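Local atomic coordinates of cellulose binding protein (Clavibacter michiganensis, PDB entry 4JJO), a protein that probably hydrolyses internal beta-1,4-glucosidic bonds of cellulose as the complete enzyme, of which this chain is the cellulose-binding, cell-wall-loosening expansin part. Residues A[24-29]-A[126-131]; A[112-117]-A[190-195]; A[144-149]-A[158-163]. All blocks are in the same frame, centred on the assembly; numbering follows the deposited sequence. Where two conformers were deposited one is given.

Overall arrangement
The chain joins an N-terminal double-psi beta-barrel domain to the C-terminal expansin domain, whose antiparallel sheet is reached by all three contacts. Interaction 1 lies near the centre of the chain and spans the two domains. Interaction 2, centred about 10 Å from it, pairs strand 111-114 with strand 191-193, at one border of the sheet, and touches interaction 1 through Arg113 and Gln126. Along the sequence these two cross, their segments alternating. Interaction 3 sits farther out in the C-terminal domain, its centre about 22 Å from that of interaction 1 and 17 Å from that of interaction 2, and its segments fall between those of interaction 2. One sheet thus connects the domain interface with an outer loop.

Interaction 1. Residues A[24-29]-A[126-131]; sequences SMPAVP and QVLNAG
Gln126 and Leu128, on strand 124-128 of the C-terminal expansin domain, meet Ser24 to Pro26, in a loop of the N-terminal double-psi beta-barrel domain, and together form part of the interface between the two domains. The Gln126 side chain runs out fully extended (chi1 174°, chi2 176°), which carries its amide across to the loop. There Gln126 NE2 donates a hydrogen bond to Ser24 O at 2.9 Å, nearly straight with an angle of 160° at the hydrogen. The donor stands well above the plane of the Ser24 carbonyl, yet the acceptor lies close to the plane of the Gln126 amide. The other end of that amide, OE1, accepts a hydrogen bond from Arg113 on the adjacent strand, so both ends are held and the orientation of the group is fixed. Gln126 OE1 also lies 3.7 Å from Pro26 CD. Two residues on, Leu128 points its side chain from the same side of the strand and runs alongside the proline ring in the opposite sense. Leu128 CD2 lies against both Pro26 CG and Pro26 CD, 3.8 Å from CD, and Leu128 CD1 comes within 4.0 Å of Pro26 CG.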
loop_
_atom_site.group_PDB
_atom_site.type_symbol
_atom_site.label_atom_id
_atom_site.label_comp_id
_atom_site.label_asym_id
_atom_site.label_seq_id
_atom_site.Cartn_x
_atom_site.Cartn_y
_atom_site.Cartn_z
ATOM N N SER A 24 -3.956 3.627 5.387
ATOM C CA SER A 24 -3.368 4.874 5.875
ATOM C C SER A 24 -2.432 5.535 4.863
ATOM O O SER A 24 -1.325 5.951 5.206
ATOM C CB SER A 24 -2.613 4.628 7.182
ATOM O OG SER A 24 -3.439 3.969 8.125
ATOM N N MET A 25 -2.883 5.639 3.619
ATOM C CA MET A 25 -2.100 6.293 2.584
ATOM C C MET A 25 -1.956 7.781 2.895
ATOM O O MET A 25 -2.887 8.406 3.405
ATOM C CB MET A 25 -2.765 6.107 1.220
ATOM C CG MET A 25 -2.851 4.660 0.755
ATOM S SD MET A 25 -1.254 3.820 0.758
ATOM C CE MET A 25 -1.670 2.308 -0.114
ATOM N N PRO A 26 -0.781 8.356 2.584
ATOM C CA PRO A 26 -0.580 9.791 2.824
ATOM C C PRO A 26 -1.613 10.642 2.087
ATOM O O PRO A 26 -1.986 11.716 2.556
ATOM C CB PRO A 26 0.820 10.054 2.256
ATOM C CG PRO A 26 1.494 8.739 2.248
ATOM C CD PRO A 26 0.425 7.712 2.035
ATOM N N ALA A 27 -2.067 10.154 0.938
ATOM C CA ALA A 27 -3.024 10.885 0.123
ATOM C C ALA A 27 -3.879 9.934 -0.699
ATOM O O ALA A 27 -3.438 8.852 -1.076
ATOM C CB ALA A 27 -2.295 11.838 -0.801
ATOM N N VAL A 28 -5.112 10.347 -0.971
ATOM C CA VAL A 28 -5.916 9.686 -1.984
ATOM C C VAL A 28 -5.172 9.877 -3.297
ATOM O O VAL A 28 -4.737 10.986 -3.597
ATOM C CB VAL A 28 -7.316 10.314 -2.091
ATOM C CG1 VAL A 28 -8.053 9.770 -3.299
ATOM C CG2 VAL A 28 -8.116 10.068 -0.820
ATOM N N PRO A 29 -5.003 8.801 -4.082
ATOM C CA PRO A 29 -4.234 8.976 -5.320
ATOM C C PRO A 29 -4.818 10.066 -6.209
ATOM O O PRO A 29 -6.035 10.242 -6.250
ATOM C CB PRO A 29 -4.325 7.604 -6.002
ATOM C CG PRO A 29 -5.417 6.869 -5.302
ATOM C CD PRO A 29 -5.485 7.422 -3.915
ATOM N N GLN A 126 6.055 3.438 7.351
ATOM C CA GLN A 126 5.235 3.054 6.219
ATOM C C GLN A 126 6.098 3.037 4.968
ATOM O O GLN A 126 6.823 3.996 4.694
ATOM C CB GLN A 126 4.085 4.039 6.056
ATOM C CG GLN A 126 3.251 3.816 4.812
ATOM C CD GLN A 126 2.069 4.750 4.749
ATOM O OE1 GLN A 126 2.229 5.970 4.800
ATOM N NE2 GLN A 126 0.869 4.184 4.660
ATOM N N VAL A 127 6.030 1.943 4.219
ATOM C CA VAL A 127 6.801 1.816 2.993
ATOM C C VAL A 127 5.912 2.101 1.796
ATOM O O VAL A 127 4.886 1.448 1.596
ATOM C CB VAL A 127 7.410 0.416 2.848
ATOM C CG1 VAL A 127 8.257 0.343 1.588
ATOM C CG2 VAL A 127 8.242 0.072 4.073
ATOM N N LEU A 128 6.318 3.081 1.000
ATOM C CA LEU A 128 5.542 3.511 -0.147
ATOM C C LEU A 128 6.219 3.087 -1.443
ATOM O O LEU A 128 7.442 3.154 -1.566
ATOM C CB LEU A 128 5.378 5.031 -0.112
ATOM C CG LEU A 128 4.728 5.554 1.172
ATOM C CD1 LEU A 128 5.048 7.023 1.393
ATOM C CD2 LEU A 128 3.228 5.331 1.127
ATOM N N ASN A 129 5.415 2.629 -2.396
ATOM C CA ASN A 129 5.885 2.369 -3.753
ATOM C C ASN A 129 6.780 1.135 -3.903
ATOM O O ASN A 129 7.593 1.059 -4.826
ATOM C CB ASN A 129 6.604 3.606 -4.286
ATOM C CG ASN A 129 5.782 4.868 -4.119
ATOM O OD1 ASN A 129 4.572 4.871 -4.352
ATOM N ND2 ASN A 129 6.429 5.945 -3.699
ATOM N N ALA A 130 6.628 0.170 -3.005
ATOM C CA ALA A 130 7.292 -1.117 -3.174
ATOM C C ALA A 130 6.732 -1.830 -4.405
ATOM O O ALA A 130 7.428 -2.613 -5.050
ATOM C CB ALA A 130 7.118 -1.977 -1.936
ATOM N N GLY A 131 5.467 -1.560 -4.717
ATOM C CA GLY A 131 4.827 -2.104 -5.902
ATOM C C GLY A 131 4.158 -3.447 -5.658
ATOM O O GLY A 131 3.039 -3.685 -6.114
#

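Interaction 2. Residues A[112-117]-A[190-195]; sequences IRVKEG and EIQRTA
One water links Val114 and Gln192. It accepts hydrogen bonds from Val114 N and Gln192 NE2, each 2.9 Å away, and also lies near Glu190 O, at a distance so short that the details there are doubtful. Val114 N and Glu190 O are too far apart to bond directly, and the water stands between them, while Val114 keeps a backbone bond with Gly189. Gln192 CG lies anti to its own carbonyl carbon (chi1 -66°) and the chain runs extended beyond it, which brings NE2 to the water and also to the backbone oxygen of Arg185. On the way the amide crosses Val114, with Gln192 NE2 4.0 Å from Val114 CG2.

Next to the water, Ile112 and Gln192 form an antiparallel hydrogen-bonded pair, Ile112 N giving to Gln192 O at 3.0 Å and Gln192 N returning to Ile112 O at 2.8 Å. Glu190 O receives a CA-H...O contact from Arg113 CA at 3.4 Å. Arg113 turns to the other face of the sheet, where a bend at chi3 (63°) directs its guanidinium to the backbone oxygen of Ile18 in the N-terminal domain, and its CD packs 4.2 Å from Ile191 CG1. A short outermost strand thus closes one border of the antiparallel sheet, an arrangement in keeping with the immunoglobulin-like beta sandwich of expansin C-terminal domains.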
loop_
_atom_site.group_PDB
_atom_site.type_symbol
_atom_site.label_atom_id
_atom_site.label_comp_id
_atom_site.label_asym_id
_atom_site.label_seq_id
_atom_site.Cartn_x
_atom_site.Cartn_y
_atom_site.Cartn_z
ATOM N N ILE A 112 9.810 6.247 2.493
ATOM C CA ILE A 112 9.489 5.848 3.854
ATOM C C ILE A 112 8.861 7.024 4.579
ATOM O O ILE A 112 9.396 8.133 4.542
ATOM C CB ILE A 112 10.752 5.430 4.628
ATOM C CG1 ILE A 112 11.424 4.224 3.969
ATOM C CG2 ILE A 112 10.420 5.131 6.085
ATOM C CD1 ILE A 112 10.540 3.015 3.838
ATOM N N ARG A 113 7.724 6.789 5.227
ATOM C CA ARG A 113 7.143 7.793 6.107
ATOM C C ARG A 113 7.136 7.284 7.536
ATOM O O ARG A 113 6.514 6.265 7.845
ATOM C CB ARG A 113 5.721 8.169 5.682
ATOM C CG ARG A 113 5.072 9.164 6.637
ATOM C CD ARG A 113 3.784 9.767 6.100
ATOM N NE ARG A 113 2.739 8.768 5.893
ATOM C CZ ARG A 113 1.435 9.024 5.929
ATOM N NH1 ARG A 113 0.993 10.251 6.172
ATOM N NH2 ARG A 113 0.564 8.045 5.727
ATOM N N VAL A 114 7.845 7.991 8.405
ATOM C CA VAL A 114 7.806 7.692 9.825
ATOM C C VAL A 114 6.465 8.169 10.363
ATOM O O VAL A 114 6.029 9.277 10.055
ATOM C CB VAL A 114 8.944 8.392 10.585
ATOM C CG1 VAL A 114 8.845 8.096 12.067
ATOM C CG2 VAL A 114 10.294 7.953 10.042
ATOM N N LYS A 115 5.809 7.328 11.154
ATOM C CA LYS A 115 4.509 7.668 11.707
ATOM C C LYS A 115 4.633 8.822 12.687
ATOM O O LYS A 115 5.608 8.908 13.436
ATOM C CB LYS A 115 3.904 6.466 12.430
ATOM C CG LYS A 115 2.442 6.664 12.794
ATOM C CD LYS A 115 1.877 5.495 13.577
ATOM C CE LYS A 115 0.382 5.678 13.786
ATOM N NZ LYS A 115 -0.214 4.683 14.719
ATOM N N GLU A 116 3.649 9.714 12.684
ATOM C CA GLU A 116 3.577 10.796 13.656
ATOM C C GLU A 116 3.688 10.202 15.056
ATOM O O GLU A 116 3.069 9.174 15.333
ATOM C CB GLU A 116 2.242 11.536 13.522
ATOM C CG GLU A 116 2.105 12.408 12.276
ATOM C CD GLU A 116 1.675 11.629 11.042
ATOM O OE1 GLU A 116 1.549 10.388 11.117
ATOM O OE2 GLU A 116 1.459 12.267 9.990
ATOM N N GLY A 117 4.449 10.846 15.935
ATOM C CA GLY A 117 4.594 10.372 17.300
ATOM C C GLY A 117 5.765 9.435 17.522
ATOM O O GLY A 117 6.108 9.130 18.664
ATOM N N GLU A 190 6.982 13.002 7.722
ATOM C CA GLU A 190 7.642 13.341 6.469
ATOM C C GLU A 190 7.717 12.154 5.521
ATOM O O GLU A 190 8.064 11.047 5.925
ATOM C CB GLU A 190 9.055 13.845 6.743
ATOM C CG GLU A 190 9.766 14.363 5.507
ATOM C CD GLU A 190 11.104 14.993 5.822
ATOM O OE1 GLU A 190 11.347 15.326 7.002
ATOM O OE2 GLU A 190 11.917 15.152 4.889
ATOM N N ILE A 191 7.393 12.396 4.255
ATOM C CA ILE A 191 7.618 11.403 3.214
ATOM C C ILE A 191 9.056 11.527 2.738
ATOM O O ILE A 191 9.413 12.488 2.055
ATOM C CB ILE A 191 6.657 11.581 2.026
ATOM C CG1 ILE A 191 5.209 11.402 2.486
ATOM C CG2 ILE A 191 6.985 10.578 0.930
ATOM C CD1 ILE A 191 4.176 11.798 1.453
ATOM N N GLN A 192 9.877 10.552 3.117
ATOM C CA GLN A 192 11.292 10.554 2.772
ATOM C C GLN A 192 11.541 9.684 1.552
ATOM O O GLN A 192 11.603 8.459 1.648
ATOM C CB GLN A 192 12.133 10.050 3.944
ATOM C CG GLN A 192 12.118 10.965 5.154
ATOM C CD GLN A 192 13.027 10.472 6.260
ATOM O OE1 GLN A 192 14.251 10.491 6.128
ATOM N NE2 GLN A 192 12.430 10.014 7.355
ATOM N N ARG A 193 11.689 10.332 0.407
ATOM C CA ARG A 193 11.896 9.634 -0.853
ATOM C C ARG A 193 13.337 9.162 -0.976
ATOM O O ARG A 193 14.259 9.856 -0.554
ATOM C CB ARG A 193 11.533 10.562 -2.010
ATOM C CG ARG A 193 10.131 11.112 -1.874
ATOM C CD ARG A 193 9.707 11.999 -3.015
ATOM N NE ARG A 193 8.252 12.079 -3.057
ATOM C CZ ARG A 193 7.516 12.926 -2.341
ATOM N NH1 ARG A 193 8.089 13.800 -1.523
ATOM N NH2 ARG A 193 6.197 12.899 -2.450
ATOM N N THR A 194 13.521 7.971 -1.540
ATOM C CA THR A 194 14.857 7.429 -1.755
ATOM C C THR A 194 15.107 7.183 -3.238
ATOM O O THR A 194 14.226 7.383 -4.073
ATOM C CB THR A 194 15.076 6.098 -1.001
ATOM O OG1 THR A 194 14.502 5.012 -1.744
ATOM C CG2 THR A 194 14.467 6.155 0.391
ATOM N N ALA A 195 16.318 6.743 -3.551
ATOM C CA ALA A 195 16.698 6.448 -4.924
ATOM C C ALA A 195 16.438 4.984 -5.263
ATOM O O ALA A 195 16.605 4.566 -6.407
ATOM C CB ALA A 195 18.161 6.773 -5.129
HETATM O O HOH W 1 9.544 10.304 7.823
#

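Interaction 3. Residues A[144-149]-A[158-163]; sequences QWLPLT and TPSPIQ
Leu146 and Leu148 pack against the 158-163 loop where two antiparallel strands of the immunoglobulin-like C-terminal domain diverge. Thr149 still pairs through its backbone with Val157, but beyond that point segment 158-163 leaves strand 144-150 and follows the other side, with backbone bonds from Thr158 to Ala123 and from Ile162 to Arg120. No hydrogen bond joins the two segments, and side chains fill the widening gap.

The closer packing gathers around the end of Leu146. With CG anti to the backbone N (chi1 -177°), the side chain reaches toward the loop. Leu146 CD2 enters the bend of the loop, 3.5 Å from Ser160 O and 3.9 Å from Ile162 CG2, with the Pro161 carbonyl oxygen also nearby. Leu146 CD1 faces the serine hydroxyl, Ser160 OG lying 3.6 Å away. Deeper in the domain, the Leu148 and Thr158 side chains lie alongside each other with their ends turned the same way, and Leu148 CD2 meets Thr158 CG2 at 3.7 Å. Leu148 continues inward onto Val137 and Ile139, while the Thr158 hydroxyl is engaged by the backbone N of Ala123, leaving its methyl to the leucine.

The outer side is looser. Pro147 and Pro159 are both solvent-exposed, and Pro147 directs its CB away from the loop, its carbonyl making the contact. Pro159 does turn toward the strand, but its ring only skirts the leucines: Pro159 CG stays 4.2 Å from Leu146 CD1. The close approach on this side is instead to a carbonyl, Pro159 CD lying 3.3 Å from Pro147 O.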
loop_
_atom_site.group_PDB
_atom_site.type_symbol
_atom_site.label_atom_id
_atom_site.label_comp_id
_atom_site.label_asym_id
_atom_site.label_seq_id
_atom_site.Cartn_x
_atom_site.Cartn_y
_atom_site.Cartn_z
ATOM N N GLN A 144 23.339 -5.785 13.618
ATOM C CA GLN A 144 22.207 -6.701 13.588
ATOM C C GLN A 144 21.013 -6.008 12.951
ATOM O O GLN A 144 21.116 -4.866 12.500
ATOM C CB GLN A 144 21.837 -7.149 15.002
ATOM C CG GLN A 144 22.422 -8.489 15.397
ATOM C CD GLN A 144 23.931 -8.498 15.358
ATOM O OE1 GLN A 144 24.588 -7.950 16.244
ATOM N NE2 GLN A 144 24.493 -9.124 14.328
ATOM N N TRP A 145 19.881 -6.702 12.923
ATOM C CA TRP A 145 18.649 -6.141 12.384
ATOM C C TRP A 145 17.476 -6.405 13.316
ATOM O O TRP A 145 17.255 -7.535 13.751
ATOM C CB TRP A 145 18.360 -6.733 11.006
ATOM C CG TRP A 145 19.378 -6.359 9.988
ATOM C CD1 TRP A 145 20.473 -7.084 9.618
ATOM C CD2 TRP A 145 19.405 -5.161 9.206
ATOM N NE1 TRP A 145 21.182 -6.409 8.650
ATOM C CE2 TRP A 145 20.545 -5.227 8.382
ATOM C CE3 TRP A 145 18.576 -4.039 9.124
ATOM C CZ2 TRP A 145 20.876 -4.213 7.487
ATOM C CZ3 TRP A 145 18.906 -3.036 8.235
ATOM C CH2 TRP A 145 20.044 -3.128 7.430
ATOM N N LEU A 146 16.731 -5.349 13.625
ATOM C CA LEU A 146 15.532 -5.467 14.442
ATOM C C LEU A 146 14.312 -5.554 13.531
ATOM O O LEU A 146 14.052 -4.637 12.754
ATOM C CB LEU A 146 15.403 -4.264 15.376
ATOM C CG LEU A 146 14.215 -4.301 16.339
ATOM C CD1 LEU A 146 14.443 -5.330 17.436
ATOM C CD2 LEU A 146 13.955 -2.926 16.935
ATOM N N PRO A 147 13.563 -6.664 13.617
ATOM C CA PRO A 147 12.395 -6.852 12.751
ATOM C C PRO A 147 11.173 -6.082 13.233
ATOM O O PRO A 147 10.870 -6.081 14.426
ATOM C CB PRO A 147 12.137 -8.356 12.844
ATOM C CG PRO A 147 12.629 -8.732 14.189
ATOM C CD PRO A 147 13.804 -7.836 14.476
ATOM N N LEU A 148 10.478 -5.433 12.305
ATOM C CA LEU A 148 9.275 -4.687 12.644
ATOM C C LEU A 148 8.030 -5.552 12.492
ATOM O O LEU A 148 8.040 -6.569 11.793
ATOM C CB LEU A 148 9.150 -3.430 11.777
ATOM C CG LEU A 148 10.341 -2.467 11.795
ATOM C CD1 LEU A 148 9.994 -1.175 11.068
ATOM C CD2 LEU A 148 10.777 -2.183 13.218
ATOM N N THR A 149 6.962 -5.134 13.159
ATOM C CA THR A 149 5.700 -5.856 13.157
ATOM C C THR A 149 4.720 -5.187 12.203
ATOM O O THR A 149 4.500 -3.982 12.280
ATOM C CB THR A 149 5.100 -5.878 14.575
ATOM O OG1 THR A 149 5.980 -6.594 15.448
ATOM C CG2 THR A 149 3.734 -6.540 14.584
ATOM N N THR A 158 7.824 -0.983 15.822
ATOM C CA THR A 158 8.937 -1.534 16.579
ATOM C C THR A 158 8.445 -2.335 17.782
ATOM O O THR A 158 7.576 -1.878 18.521
ATOM C CB THR A 158 9.852 -0.403 17.077
ATOM O OG1 THR A 158 9.073 0.557 17.799
ATOM C CG2 THR A 158 10.534 0.290 15.901
ATOM N N PRO A 159 9.001 -3.541 17.979
ATOM C CA PRO A 159 8.698 -4.366 19.152
ATOM C C PRO A 159 9.521 -3.940 20.362
ATOM O O PRO A 159 9.254 -4.373 21.482
ATOM C CB PRO A 159 9.116 -5.766 18.701
ATOM C CG PRO A 159 10.229 -5.519 17.754
ATOM C CD PRO A 159 9.903 -4.232 17.041
ATOM N N SER A 160 10.522 -3.102 20.124
ATOM C CA SER A 160 11.406 -2.630 21.181
ATOM C C SER A 160 12.192 -1.435 20.652
ATOM O O SER A 160 12.197 -1.188 19.446
ATOM C CB SER A 160 12.342 -3.751 21.637
ATOM O OG SER A 160 13.140 -4.232 20.568
ATOM N N PRO A 161 12.843 -0.680 21.550
ATOM C CA PRO A 161 13.489 0.574 21.144
ATOM C C PRO A 161 14.512 0.429 20.021
ATOM O O PRO A 161 15.068 -0.650 19.798
ATOM C CB PRO A 161 14.178 1.041 22.428
ATOM C CG PRO A 161 13.369 0.455 23.511
ATOM C CD PRO A 161 12.952 -0.894 23.004
ATOM N N ILE A 162 14.746 1.534 19.322
ATOM C CA ILE A 162 15.742 1.591 18.262
ATOM C C ILE A 162 16.843 2.569 18.641
ATOM O O ILE A 162 16.684 3.381 19.556
ATOM C CB ILE A 162 15.126 2.019 16.921
ATOM C CG1 ILE A 162 14.365 3.340 17.072
ATOM C CG2 ILE A 162 14.201 0.935 16.403
ATOM C CD1 ILE A 162 13.960 3.966 15.755
ATOM N N GLN A 163 17.960 2.489 17.927
ATOM C CA GLN A 163 19.122 3.305 18.237
ATOM C C GLN A 163 18.956 4.737 17.742
ATOM O O GLN A 163 18.200 5.005 16.806
ATOM C CB GLN A 163 20.387 2.682 17.641
ATOM C CG GLN A 163 20.411 2.628 16.124
ATOM C CD GLN A 163 21.621 1.886 15.599
ATOM O OE1 GLN A 163 21.976 0.821 16.103
ATOM N NE2 GLN A 163 22.271 2.452 14.588
#